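Protein argonaute (PDB 5G5S) cuts single-stranded target DNA with the help of a short complementary single-stranded DNA guide and may defend the cell against invading genetic elements. Local coordinates at residues K11-K16 against N603-F608; E25-R30 against I84-S89; K113-L118 against C140-K145; D582-S587 against G647-L652. One frame throughout, in Å; residues are numbered along the deposited sequence. Where two conformers were deposited one is given.

Contact 1. Residues K11-K16 against N603-F608; sequences KINAYK and NKYKVF
Both hydrogens of the Asn-13 amide nitrogen are spoken for: ND2 gives one bond of 2.8 Å to Lys-604 O, nearly straight at 171° and in the planes of both groups, and another to Leu-155 O. On the other arm of the amide, OD1 accepts Lys-606 N at 2.8 Å, though this donor stands well above the carbonyl plane. A chi1 of 65° turns the amide to the 604-606 backbone, Asn-13 CG coming within 3.6 Å of Lys-606 CB, and the backbone N of Asn-13, centre of an inverse gamma turn, bonds to Lys-606 O. That bond and Phe-608 N to Lys-11 O (2.8 Å) flank Ile-12 and Val-607 and make their single bridge. Phe-608 CZ meets Asn-13 CB at 3.6 Å, while Tyr-15 OH, itself bonded to Asn-288, comes in at the ring edge. The PIWI loop 603-608 is clamped to segment 11-16, with helix 280-293 against Phe-608 and Tyr-15, strand 302-308 against Ile-12 and Val-607, and strand 150-163 against Asn-13.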
loop_
_atom_site.group_PDB
_atom_site.type_symbol
_atom_site.label_atom_id
_atom_site.label_comp_id
_atom_site.label_asym_id
_atom_site.label_seq_id
_atom_site.Cartn_x
_atom_site.Cartn_y
_atom_site.Cartn_z
ATOM N N LYS A 11 -3.474 -25.244 -2.378
ATOM C CA LYS A 11 -4.307 -25.109 -1.187
ATOM C C LYS A 11 -4.361 -23.655 -0.702
ATOM O O LYS A 11 -3.341 -22.956 -0.711
ATOM C CB LYS A 11 -3.791 -26.013 -0.053
ATOM C CG LYS A 11 -3.895 -27.506 -0.336
ATOM C CD LYS A 11 -2.536 -28.106 -0.642
ATOM C CE LYS A 11 -2.628 -29.591 -0.883
ATOM N NZ LYS A 11 -1.354 -30.147 -1.408
ATOM N N ILE A 12 -5.556 -23.219 -0.263
ATOM C CA ILE A 12 -5.817 -21.893 0.309
ATOM C C ILE A 12 -6.432 -22.081 1.707
ATOM O O ILE A 12 -6.937 -23.162 2.004
ATOM C CB ILE A 12 -6.672 -20.947 -0.615
ATOM C CG1 ILE A 12 -8.054 -21.545 -0.955
ATOM C CG2 ILE A 12 -5.909 -20.539 -1.881
ATOM C CD1 ILE A 12 -9.152 -20.484 -1.243
ATOM N N ASN A 13 -6.390 -21.042 2.552
ATOM C CA ASN A 13 -6.926 -21.064 3.917
ATOM C C ASN A 13 -8.481 -20.960 3.997
ATOM O O ASN A 13 -9.020 -20.211 4.823
ATOM C CB ASN A 13 -6.233 -19.974 4.769
ATOM C CG ASN A 13 -6.507 -18.545 4.334
ATOM O OD1 ASN A 13 -6.782 -18.247 3.171
ATOM N ND2 ASN A 13 -6.484 -17.640 5.280
ATOM N N ALA A 14 -9.188 -21.729 3.153
ATOM C CA ALA A 14 -10.658 -21.789 3.129
ATOM C C ALA A 14 -11.083 -23.187 3.570
ATOM O O ALA A 14 -10.607 -24.177 3.003
ATOM C CB ALA A 14 -11.183 -21.495 1.729
ATOM N N TYR A 15 -11.922 -23.274 4.611
ATOM C CA TYR A 15 -12.377 -24.562 5.151
ATOM C C TYR A 15 -13.897 -24.609 5.132
ATOM O O TYR A 15 -14.546 -23.662 5.595
ATOM C CB TYR A 15 -11.836 -24.795 6.578
ATOM C CG TYR A 15 -10.336 -24.641 6.684
ATOM C CD1 TYR A 15 -9.747 -23.381 6.787
ATOM C CD2 TYR A 15 -9.498 -25.752 6.646
ATOM C CE1 TYR A 15 -8.362 -23.230 6.820
ATOM C CE2 TYR A 15 -8.111 -25.613 6.698
ATOM C CZ TYR A 15 -7.549 -24.348 6.770
ATOM O OH TYR A 15 -6.191 -24.204 6.790
ATOM N N LYS A 16 -14.458 -25.710 4.588
ATOM C CA LYS A 16 -15.893 -25.914 4.445
ATOM C C LYS A 16 -16.626 -25.914 5.769
ATOM O O LYS A 16 -16.307 -26.720 6.647
ATOM C CB LYS A 16 -16.212 -27.195 3.638
ATOM N N ASN A 603 -5.743 -8.360 3.308
ATOM C CA ASN A 603 -6.857 -9.288 3.188
ATOM C C ASN A 603 -6.578 -10.555 4.004
ATOM O O ASN A 603 -5.492 -10.714 4.552
ATOM C CB ASN A 603 -7.177 -9.572 1.704
ATOM C CG ASN A 603 -6.091 -10.323 0.967
ATOM O OD1 ASN A 603 -6.086 -11.549 0.934
ATOM N ND2 ASN A 603 -5.150 -9.608 0.370
ATOM N N LYS A 604 -7.578 -11.409 4.138
ATOM C CA LYS A 604 -7.563 -12.632 4.937
ATOM C C LYS A 604 -7.091 -13.901 4.210
ATOM O O LYS A 604 -6.880 -14.918 4.875
ATOM C CB LYS A 604 -8.953 -12.848 5.569
ATOM C CG LYS A 604 -9.414 -11.642 6.388
ATOM C CD LYS A 604 -10.748 -11.924 7.018
ATOM C CE LYS A 604 -11.162 -10.899 8.055
ATOM N NZ LYS A 604 -11.614 -9.637 7.429
ATOM N N TYR A 605 -6.925 -13.853 2.867
ATOM C CA TYR A 605 -6.503 -15.017 2.070
ATOM C C TYR A 605 -5.050 -15.366 2.233
ATOM O O TYR A 605 -4.217 -14.479 2.379
ATOM C CB TYR A 605 -6.797 -14.848 0.567
ATOM C CG TYR A 605 -8.262 -14.853 0.185
ATOM C CD1 TYR A 605 -8.978 -16.043 0.100
ATOM C CD2 TYR A 605 -8.900 -13.681 -0.207
ATOM C CE1 TYR A 605 -10.309 -16.059 -0.318
ATOM C CE2 TYR A 605 -10.231 -13.681 -0.607
ATOM C CZ TYR A 605 -10.934 -14.874 -0.662
ATOM O OH TYR A 605 -12.247 -14.868 -1.051
ATOM N N LYS A 606 -4.746 -16.673 2.154
ATOM C CA LYS A 606 -3.401 -17.240 2.199
ATOM C C LYS A 606 -3.357 -18.395 1.234
ATOM O O LYS A 606 -4.260 -19.229 1.249
ATOM C CB LYS A 606 -3.030 -17.766 3.612
ATOM C CG LYS A 606 -2.798 -16.718 4.688
ATOM C CD LYS A 606 -1.606 -15.789 4.398
ATOM C CE LYS A 606 -1.664 -14.500 5.198
ATOM N NZ LYS A 606 -2.874 -13.675 4.898
ATOM N N VAL A 607 -2.303 -18.460 0.412
ATOM C CA VAL A 607 -2.070 -19.559 -0.533
ATOM C C VAL A 607 -0.900 -20.362 0.029
ATOM O O VAL A 607 0.185 -19.816 0.235
ATOM C CB VAL A 607 -1.828 -19.101 -1.997
ATOM C CG1 VAL A 607 -1.941 -20.284 -2.958
ATOM C CG2 VAL A 607 -2.804 -18.000 -2.401
ATOM N N PHE A 608 -1.139 -21.650 0.328
ATOM C CA PHE A 608 -0.131 -22.514 0.928
ATOM C C PHE A 608 0.883 -23.006 -0.124
ATOM O O PHE A 608 0.915 -24.193 -0.458
ATOM C CB PHE A 608 -0.794 -23.665 1.724
ATOM C CG PHE A 608 -1.867 -23.304 2.741
ATOM C CD1 PHE A 608 -1.970 -22.006 3.250
ATOM C CD2 PHE A 608 -2.736 -24.274 3.230
ATOM C CE1 PHE A 608 -2.961 -21.678 4.179
ATOM C CE2 PHE A 608 -3.704 -23.952 4.186
ATOM C CZ PHE A 608 -3.808 -22.660 4.656
#

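Contact 2. Residues E25-R30 against I84-S89; sequences EVHFYR and IEYIKS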
loop_
_atom_site.group_PDB
_atom_site.type_symbol
_atom_site.label_atom_id
_atom_site.label_comp_id
_atom_site.label_asym_id
_atom_site.label_seq_id
_atom_site.Cartn_x
_atom_site.Cartn_y
_atom_site.Cartn_z
ATOM N N GLU A 25 -32.703 -20.548 6.396
ATOM C CA GLU A 25 -33.466 -19.376 6.006
ATOM C C GLU A 25 -32.940 -18.071 6.590
ATOM O O GLU A 25 -32.285 -18.069 7.634
ATOM C CB GLU A 25 -34.942 -19.552 6.426
ATOM C CG GLU A 25 -35.749 -20.489 5.547
ATOM C CD GLU A 25 -37.122 -20.850 6.078
ATOM O OE1 GLU A 25 -37.775 -19.987 6.711
ATOM O OE2 GLU A 25 -37.561 -21.995 5.830
ATOM N N VAL A 26 -33.273 -16.956 5.913
ATOM C CA VAL A 26 -33.005 -15.583 6.345
ATOM C C VAL A 26 -34.354 -14.922 6.667
ATOM O O VAL A 26 -35.380 -15.240 6.050
ATOM C CB VAL A 26 -32.096 -14.745 5.415
ATOM C CG1 VAL A 26 -30.736 -15.403 5.252
ATOM C CG2 VAL A 26 -32.746 -14.466 4.062
ATOM N N HIS A 27 -34.369 -14.063 7.679
ATOM C CA HIS A 27 -35.616 -13.483 8.142
ATOM C C HIS A 27 -35.606 -11.967 8.174
ATOM O O HIS A 27 -34.683 -11.353 8.715
ATOM C CB HIS A 27 -36.004 -14.120 9.484
ATOM C CG HIS A 27 -35.898 -15.612 9.453
ATOM N ND1 HIS A 27 -36.959 -16.402 9.034
ATOM C CD2 HIS A 27 -34.824 -16.407 9.675
ATOM C CE1 HIS A 27 -36.511 -17.648 9.068
ATOM N NE2 HIS A 27 -35.230 -17.699 9.443
ATOM N N PHE A 28 -36.632 -11.369 7.553
ATOM C CA PHE A 28 -36.795 -9.921 7.441
ATOM C C PHE A 28 -37.620 -9.368 8.583
ATOM O O PHE A 28 -38.691 -9.897 8.894
ATOM C CB PHE A 28 -37.369 -9.530 6.063
ATOM C CG PHE A 28 -36.467 -9.961 4.933
ATOM C CD1 PHE A 28 -35.404 -9.160 4.525
ATOM C CD2 PHE A 28 -36.635 -11.199 4.320
ATOM C CE1 PHE A 28 -34.543 -9.575 3.503
ATOM C CE2 PHE A 28 -35.763 -11.624 3.314
ATOM C CZ PHE A 28 -34.720 -10.812 2.914
ATOM N N TYR A 29 -37.082 -8.325 9.238
ATOM C CA TYR A 29 -37.699 -7.643 10.371
ATOM C C TYR A 29 -37.567 -6.135 10.243
ATOM O O TYR A 29 -36.698 -5.644 9.526
ATOM C CB TYR A 29 -37.046 -8.080 11.696
ATOM C CG TYR A 29 -37.182 -9.550 12.023
ATOM C CD1 TYR A 29 -38.342 -10.050 12.606
ATOM C CD2 TYR A 29 -36.124 -10.431 11.818
ATOM C CE1 TYR A 29 -38.469 -11.400 12.925
ATOM C CE2 TYR A 29 -36.235 -11.782 12.140
ATOM C CZ TYR A 29 -37.418 -12.265 12.681
ATOM O OH TYR A 29 -37.548 -13.597 12.991
ATOM N N ARG A 30 -38.437 -5.406 10.952
ATOM C CA ARG A 30 -38.415 -3.950 11.076
ATOM C C ARG A 30 -38.676 -3.596 12.537
ATOM O O ARG A 30 -39.383 -4.340 13.227
ATOM C CB ARG A 30 -39.402 -3.245 10.112
ATOM C CG ARG A 30 -40.897 -3.386 10.440
ATOM C CD ARG A 30 -41.773 -2.576 9.499
ATOM N NE ARG A 30 -41.951 -3.251 8.212
ATOM C CZ ARG A 30 -42.594 -2.736 7.169
ATOM N NH1 ARG A 30 -43.135 -1.526 7.243
ATOM N NH2 ARG A 30 -42.700 -3.427 6.042
ATOM N N ILE A 84 -39.600 -6.055 17.719
ATOM C CA ILE A 84 -39.457 -6.055 16.257
ATOM C C ILE A 84 -40.614 -6.753 15.542
ATOM O O ILE A 84 -41.243 -7.653 16.108
ATOM C CB ILE A 84 -38.059 -6.519 15.764
ATOM C CG1 ILE A 84 -37.696 -7.932 16.281
ATOM C CG2 ILE A 84 -36.990 -5.479 16.116
ATOM C CD1 ILE A 84 -36.605 -8.640 15.494
ATOM N N GLU A 85 -40.897 -6.324 14.303
ATOM C CA GLU A 85 -41.994 -6.843 13.493
ATOM C C GLU A 85 -41.470 -7.734 12.372
ATOM O O GLU A 85 -40.656 -7.283 11.568
ATOM C CB GLU A 85 -42.805 -5.665 12.932
ATOM C CG GLU A 85 -44.182 -6.013 12.403
ATOM C CD GLU A 85 -44.819 -4.860 11.655
ATOM O OE1 GLU A 85 -45.334 -3.932 12.319
ATOM O OE2 GLU A 85 -44.753 -4.859 10.405
ATOM N N TYR A 86 -41.942 -8.993 12.319
ATOM C CA TYR A 86 -41.558 -9.966 11.295
ATOM C C TYR A 86 -42.243 -9.649 9.969
ATOM O O TYR A 86 -43.451 -9.415 9.943
ATOM C CB TYR A 86 -41.844 -11.407 11.763
ATOM C CG TYR A 86 -41.789 -12.443 10.661
ATOM C CD1 TYR A 86 -40.583 -13.029 10.287
ATOM C CD2 TYR A 86 -42.943 -12.836 9.989
ATOM C CE1 TYR A 86 -40.528 -13.980 9.269
ATOM C CE2 TYR A 86 -42.897 -13.769 8.957
ATOM C CZ TYR A 86 -41.690 -14.347 8.608
ATOM O OH TYR A 86 -41.664 -15.277 7.600
ATOM N N ILE A 87 -41.473 -9.675 8.868
ATOM C CA ILE A 87 -41.983 -9.368 7.532
ATOM C C ILE A 87 -42.034 -10.598 6.627
ATOM O O ILE A 87 -43.094 -10.908 6.080
ATOM C CB ILE A 87 -41.212 -8.183 6.879
ATOM C CG1 ILE A 87 -41.176 -6.946 7.800
ATOM C CG2 ILE A 87 -41.779 -7.834 5.491
ATOM C CD1 ILE A 87 -39.971 -6.062 7.582
ATOM N N LYS A 88 -40.892 -11.270 6.436
ATOM C CA LYS A 88 -40.792 -12.422 5.545
ATOM C C LYS A 88 -39.613 -13.329 5.910
ATOM O O LYS A 88 -38.681 -12.908 6.597
ATOM C CB LYS A 88 -40.617 -11.922 4.095
ATOM C CG LYS A 88 -41.327 -12.759 3.046
ATOM C CD LYS A 88 -41.259 -12.109 1.667
ATOM C CE LYS A 88 -40.157 -12.672 0.805
ATOM N NZ LYS A 88 -40.187 -12.097 -0.565
ATOM N N SER A 89 -39.689 -14.585 5.451
ATOM C CA SER A 89 -38.677 -15.627 5.560
ATOM C C SER A 89 -38.311 -15.972 4.128
ATOM O O SER A 89 -39.160 -15.898 3.230
ATOM C CB SER A 89 -39.222 -16.864 6.269
ATOM O OG SER A 89 -39.356 -16.648 7.664
#
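Tyr-29 and Tyr-86 leave their backbones differently: CG lies opposite the carbonyl carbon in Tyr-29 (chi1 -62°) but opposite the backbone N in Tyr-86 (chi1 166°), which brings the edge of the Tyr-86 ring to the face of Tyr-29 in an offset edge-to-face pair, planes 65° apart. They sit on neighbouring antiparallel strands of the N-terminal domain's four-stranded sheet, and beside them a classic beta bulge sets both Ile-87 and Lys-88 opposite Phe-28. Phe-28 N reaches Lys-88 O at 2.7 Å, and Phe-28 O takes Ile-87 N at 2.8 Å. Ile-84 CD1 rests over the Tyr-29 ring, 3.9 Å from its centroid, in a CH-pi contact. On the face of Arg-30 and Glu-85 the two side chains run alongside, but their salt bridge is long and by charge alone. Ser-89 OG lies in the plane of the His-27 ring, 2.8 Å from ND1, and its second hydrogen-bond partner is Tyr-86 OH at 2.7 Å.

Contact 3. Residues K113-L118 against C140-K145; sequences KIEPEL and CEYEVK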
loop_
_atom_site.group_PDB
_atom_site.type_symbol
_atom_site.label_atom_id
_atom_site.label_comp_id
_atom_site.label_asym_id
_atom_site.label_seq_id
_atom_site.Cartn_x
_atom_site.Cartn_y
_atom_site.Cartn_z
ATOM N N LYS A 113 -21.115 -18.234 18.479
ATOM C CA LYS A 113 -19.978 -17.668 19.222
ATOM C C LYS A 113 -18.601 -18.189 18.746
ATOM O O LYS A 113 -17.854 -18.800 19.514
ATOM C CB LYS A 113 -20.186 -17.810 20.753
ATOM C CG LYS A 113 -21.448 -17.130 21.302
ATOM C CD LYS A 113 -21.331 -15.605 21.380
ATOM N N ILE A 114 -18.286 -17.956 17.466
ATOM C CA ILE A 114 -17.029 -18.388 16.850
ATOM C C ILE A 114 -15.780 -17.652 17.397
ATOM O O ILE A 114 -14.734 -18.282 17.551
ATOM C CB ILE A 114 -17.134 -18.406 15.296
ATOM C CG1 ILE A 114 -15.982 -19.210 14.645
ATOM C CG2 ILE A 114 -17.300 -16.985 14.706
ATOM C CD1 ILE A 114 -16.252 -19.720 13.234
ATOM N N GLU A 115 -15.899 -16.342 17.709
ATOM C CA GLU A 115 -14.814 -15.507 18.251
ATOM C C GLU A 115 -14.282 -15.990 19.619
ATOM O O GLU A 115 -13.065 -16.168 19.727
ATOM C CB GLU A 115 -15.195 -14.022 18.284
ATOM C CG GLU A 115 -15.362 -13.430 16.898
ATOM C CD GLU A 115 -15.617 -11.940 16.792
ATOM O OE1 GLU A 115 -15.433 -11.218 17.799
ATOM O OE2 GLU A 115 -15.962 -11.487 15.676
ATOM N N PRO A 116 -15.129 -16.266 20.654
ATOM C CA PRO A 116 -14.577 -16.775 21.923
ATOM C C PRO A 116 -13.953 -18.170 21.792
ATOM O O PRO A 116 -12.977 -18.459 22.491
ATOM C CB PRO A 116 -15.790 -16.783 22.863
ATOM C CG PRO A 116 -16.795 -15.890 22.209
ATOM C CD PRO A 116 -16.592 -16.110 20.756
ATOM N N GLU A 117 -14.494 -19.025 20.887
ATOM C CA GLU A 117 -13.953 -20.373 20.675
ATOM C C GLU A 117 -12.602 -20.343 19.962
ATOM O O GLU A 117 -11.743 -21.167 20.274
ATOM C CB GLU A 117 -14.953 -21.313 19.975
ATOM C CG GLU A 117 -14.750 -22.763 20.394
ATOM C CD GLU A 117 -15.590 -23.815 19.696
ATOM O OE1 GLU A 117 -16.835 -23.770 19.829
ATOM O OE2 GLU A 117 -14.996 -24.731 19.084
ATOM N N LEU A 118 -12.413 -19.392 19.021
ATOM C CA LEU A 118 -11.163 -19.202 18.282
ATOM C C LEU A 118 -10.043 -18.716 19.212
ATOM O O LEU A 118 -8.913 -19.174 19.060
ATOM C CB LEU A 118 -11.340 -18.210 17.113
ATOM C CG LEU A 118 -11.869 -18.750 15.786
ATOM C CD1 LEU A 118 -12.075 -17.630 14.808
ATOM C CD2 LEU A 118 -10.933 -19.791 15.182
ATOM N N CYS A 140 -6.750 -14.464 15.486
ATOM C CA CYS A 140 -7.366 -15.048 14.310
ATOM C C CYS A 140 -8.288 -14.027 13.699
ATOM O O CYS A 140 -8.951 -13.277 14.417
ATOM C CB CYS A 140 -8.134 -16.319 14.663
ATOM S SG CYS A 140 -7.088 -17.732 15.072
ATOM N N GLU A 141 -8.329 -13.993 12.376
ATOM C CA GLU A 141 -9.287 -13.193 11.630
ATOM C C GLU A 141 -10.042 -14.144 10.721
ATOM O O GLU A 141 -9.461 -15.107 10.203
ATOM C CB GLU A 141 -8.708 -11.974 10.899
ATOM C CG GLU A 141 -7.248 -12.044 10.495
ATOM C CD GLU A 141 -6.831 -10.931 9.557
ATOM O OE1 GLU A 141 -7.077 -9.747 9.886
ATOM O OE2 GLU A 141 -6.263 -11.244 8.487
ATOM N N TYR A 142 -11.351 -13.939 10.614
ATOM C CA TYR A 142 -12.201 -14.821 9.837
ATOM C C TYR A 142 -13.211 -14.080 8.975
ATOM O O TYR A 142 -13.621 -12.961 9.285
ATOM C CB TYR A 142 -12.879 -15.864 10.749
ATOM C CG TYR A 142 -13.943 -15.258 11.635
ATOM C CD1 TYR A 142 -13.600 -14.522 12.769
ATOM C CD2 TYR A 142 -15.293 -15.385 11.324
ATOM C CE1 TYR A 142 -14.570 -13.878 13.532
ATOM C CE2 TYR A 142 -16.274 -14.756 12.087
ATOM C CZ TYR A 142 -15.909 -14.020 13.202
ATOM O OH TYR A 142 -16.878 -13.436 13.977
ATOM N N GLU A 143 -13.619 -14.744 7.896
ATOM C CA GLU A 143 -14.598 -14.291 6.918
ATOM C C GLU A 143 -15.237 -15.525 6.310
ATOM O O GLU A 143 -14.639 -16.602 6.346
ATOM C CB GLU A 143 -13.851 -13.553 5.802
ATOM C CG GLU A 143 -14.587 -12.365 5.220
ATOM C CD GLU A 143 -13.727 -11.583 4.245
ATOM O OE1 GLU A 143 -13.171 -12.208 3.311
ATOM O OE2 GLU A 143 -13.583 -10.353 4.431
ATOM N N VAL A 144 -16.445 -15.389 5.752
ATOM C CA VAL A 144 -17.085 -16.499 5.049
ATOM C C VAL A 144 -17.253 -16.189 3.567
ATOM O O VAL A 144 -17.498 -15.041 3.198
ATOM C CB VAL A 144 -18.234 -17.303 5.744
ATOM C CG1 VAL A 144 -18.549 -16.785 7.132
ATOM C CG2 VAL A 144 -19.492 -17.433 4.888
ATOM N N LYS A 145 -17.012 -17.195 2.723
ATOM C CA LYS A 145 -17.070 -17.067 1.271
ATOM C C LYS A 145 -17.916 -18.139 0.661
ATOM O O LYS A 145 -17.805 -19.305 1.046
ATOM C CB LYS A 145 -15.658 -17.054 0.647
ATOM C CG LYS A 145 -14.858 -15.747 0.867
ATOM C CD LYS A 145 -15.472 -14.474 0.236
ATOM C CE LYS A 145 -15.681 -14.570 -1.257
ATOM N NZ LYS A 145 -16.527 -13.458 -1.761
#
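Tyr-142 gives up more surface here than any other residue, its ring reaching across to three side chains of helix 114-122. The hydroxyl donates to Glu-115 OE2 at 2.7 Å, which accepts on its anti lone pair, the one away from OE1. The carboxylate plane is turned 71° from the ring, and Glu-115 CG also comes within 3.5 Å of Tyr-142 CE1. Ile-114 CG2 approaches another part of the ring, 3.6 Å from CE2. This is a helix laid on an antiparallel sheet: the axes of 114-118 and 140-145 approach to 9.7 Å, their N-to-C directions 147° apart, on the hairpin formed by strands 134-147 and 150-163. Leu-118, next in buried surface, uses one branch twice, CD1 lying 4.0 Å from Tyr-142 CD1 and 4.2 Å from Cys-140 CB. Ile-290 of helix 280-293 packs on both Leu-118 and Cys-140. The Tyr-142 ring takes a cation-pi contact from Arg-105 and touches Lys-109, a residue that interacts with the guide DNA.

Contact 4. Residues D582-S587 against G647-L652; sequences DLKEIS and GNEEGL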
loop_
_atom_site.group_PDB
_atom_site.type_symbol
_atom_site.label_atom_id
_atom_site.label_comp_id
_atom_site.label_asym_id
_atom_site.label_seq_id
_atom_site.Cartn_x
_atom_site.Cartn_y
_atom_site.Cartn_z
ATOM N N ASP A 582 -23.866 8.798 -9.504
ATOM C CA ASP A 582 -23.033 9.908 -9.966
ATOM C C ASP A 582 -22.077 9.418 -11.058
ATOM O O ASP A 582 -21.830 10.147 -12.023
ATOM C CB ASP A 582 -22.245 10.526 -8.796
ATOM C CG ASP A 582 -23.046 11.359 -7.807
ATOM O OD1 ASP A 582 -24.280 11.176 -7.734
ATOM O OD2 ASP A 582 -22.428 12.157 -7.069
ATOM N N LEU A 583 -21.560 8.173 -10.908
ATOM C CA LEU A 583 -20.667 7.545 -11.884
ATOM C C LEU A 583 -21.419 7.154 -13.146
ATOM O O LEU A 583 -20.860 7.264 -14.233
ATOM C CB LEU A 583 -19.890 6.372 -11.288
ATOM C CG LEU A 583 -18.801 6.717 -10.263
ATOM C CD1 LEU A 583 -18.223 5.461 -9.663
ATOM C CD2 LEU A 583 -17.696 7.579 -10.873
ATOM N N LYS A 584 -22.710 6.782 -13.009
ATOM C CA LYS A 584 -23.621 6.495 -14.120
ATOM C C LYS A 584 -23.811 7.767 -14.963
ATOM O O LYS A 584 -23.703 7.695 -16.182
ATOM C CB LYS A 584 -24.986 5.998 -13.611
ATOM C CG LYS A 584 -25.027 4.504 -13.334
ATOM C CD LYS A 584 -26.465 3.987 -13.238
ATOM C CE LYS A 584 -26.921 3.784 -11.818
ATOM N NZ LYS A 584 -28.362 3.422 -11.752
ATOM N N GLU A 585 -24.026 8.931 -14.307
ATOM C CA GLU A 585 -24.206 10.239 -14.959
ATOM C C GLU A 585 -22.920 10.762 -15.611
ATOM O O GLU A 585 -22.979 11.288 -16.719
ATOM C CB GLU A 585 -24.796 11.287 -13.988
ATOM C CG GLU A 585 -26.189 10.962 -13.463
ATOM C CD GLU A 585 -27.252 10.710 -14.515
ATOM O OE1 GLU A 585 -27.592 11.659 -15.258
ATOM O OE2 GLU A 585 -27.732 9.557 -14.606
ATOM N N ILE A 586 -21.772 10.617 -14.926
ATOM C CA ILE A 586 -20.453 11.034 -15.404
ATOM C C ILE A 586 -20.063 10.325 -16.720
ATOM O O ILE A 586 -19.535 10.981 -17.621
ATOM C CB ILE A 586 -19.387 10.932 -14.261
ATOM C CG1 ILE A 586 -19.074 12.316 -13.692
ATOM C CG2 ILE A 586 -18.098 10.221 -14.680
ATOM C CD1 ILE A 586 -18.588 12.316 -12.253
ATOM N N SER A 587 -20.355 9.007 -16.835
ATOM C CA SER A 587 -20.049 8.200 -18.016
ATOM C C SER A 587 -20.788 8.717 -19.240
ATOM O O SER A 587 -20.198 8.784 -20.322
ATOM C CB SER A 587 -20.362 6.722 -17.776
ATOM O OG SER A 587 -21.756 6.472 -17.657
ATOM N N GLY A 647 -24.515 5.651 -19.191
ATOM C CA GLY A 647 -25.456 5.815 -18.089
ATOM C C GLY A 647 -25.845 4.527 -17.384
ATOM O O GLY A 647 -26.741 4.543 -16.534
ATOM N N ASN A 648 -25.178 3.405 -17.719
ATOM C CA ASN A 648 -25.476 2.112 -17.097
ATOM C C ASN A 648 -24.364 1.637 -16.193
ATOM O O ASN A 648 -23.200 1.952 -16.425
ATOM C CB ASN A 648 -25.775 1.021 -18.142
ATOM C CG ASN A 648 -26.823 1.361 -19.166
ATOM O OD1 ASN A 648 -26.589 1.227 -20.372
ATOM N ND2 ASN A 648 -28.002 1.785 -18.718
ATOM N N GLU A 649 -24.734 0.855 -15.173
ATOM C CA GLU A 649 -23.815 0.226 -14.235
ATOM C C GLU A 649 -23.825 -1.279 -14.543
ATOM O O GLU A 649 -24.895 -1.877 -14.708
ATOM C CB GLU A 649 -24.233 0.487 -12.778
ATOM C CG GLU A 649 -23.257 -0.112 -11.766
ATOM C CD GLU A 649 -23.724 -0.096 -10.324
ATOM O OE1 GLU A 649 -24.616 0.715 -9.988
ATOM O OE2 GLU A 649 -23.187 -0.899 -9.527
ATOM N N GLU A 650 -22.627 -1.879 -14.600
ATOM C CA GLU A 650 -22.432 -3.292 -14.915
ATOM C C GLU A 650 -21.308 -3.864 -14.056
ATOM O O GLU A 650 -20.209 -3.303 -14.010
ATOM C CB GLU A 650 -22.080 -3.399 -16.409
ATOM C CG GLU A 650 -21.891 -4.776 -17.000
ATOM C CD GLU A 650 -21.595 -4.740 -18.490
ATOM O OE1 GLU A 650 -21.638 -3.633 -19.079
ATOM O OE2 GLU A 650 -21.339 -5.821 -19.073
ATOM N N GLY A 651 -21.617 -4.962 -13.373
ATOM C CA GLY A 651 -20.680 -5.726 -12.566
ATOM C C GLY A 651 -19.990 -6.745 -13.445
ATOM O O GLY A 651 -20.658 -7.558 -14.084
ATOM N N LEU A 652 -18.645 -6.689 -13.515
ATOM C CA LEU A 652 -17.858 -7.587 -14.362
ATOM C C LEU A 652 -17.223 -8.711 -13.549
ATOM O O LEU A 652 -16.868 -8.514 -12.389
ATOM C CB LEU A 652 -16.772 -6.798 -15.123
ATOM C CG LEU A 652 -17.230 -5.591 -15.979
ATOM C CD1 LEU A 652 -16.053 -4.736 -16.373
ATOM C CD2 LEU A 652 -17.983 -6.040 -17.229
#
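The beta hairpin of strands 636-645 and 648-652 in the PIWI domain turns against helix 577-590, and Gly-647 at the end of the turn is where helix and hairpin come closest. Its backbone N donates to Ser-587 OG, a rather long bond of 3.3 Å, and the serine hydroxyl in turn donates to Lys-584 O at 2.7 Å, one turn back in the helix. A chi1 of 69° turns Ser-587 OG back to Lys-584 O and makes it a relay between the helix backbone and the turn. Lys-584 O also receives a CA-H...O contact from Gly-647 CA at 3.2 Å, almost linear at 170°. The aliphatic part of Lys-584 runs past the turn, CD lying 3.4 Å from Gly-647 O and CG 4.1 Å from Glu-649 CB. Lys-584 NZ stays 4.9 Å from Glu-649 OE1, too far for a salt bridge; that oxygen pairs instead with Arg-580 of the same helix. Beside the contact, Leu-583 touches both helix 547-556 and Phe-644. Helix 577-590 links the parallel strands 566-571 and 593-600, the beta-alpha-beta crossover found in the RNase H-like fold of PIWI domains.

From the N terminus, segment 11-16 opens the longest loop, which closes only at 603-608 in the PIWI domain and so ties the first strands of the chain to the catalytic lobe. Contacts 2 and 3 nest inside it in series: 25-30 with 84-89 closes part of the N-terminal domain sheet, then 113-118 with 140-145 lays a helix of that domain on the following hairpin. Contact 4 crosses contact 1, since 582-587 precedes 603-608 and 647-652 follows it; both reach the same large mixed sheet. Contacts 1 and 3 touch, Tyr-605 OH lying 3.4 Å from Lys-145 CG, whereas the nearest atoms of contacts 2 and 4 are about 19 Å apart.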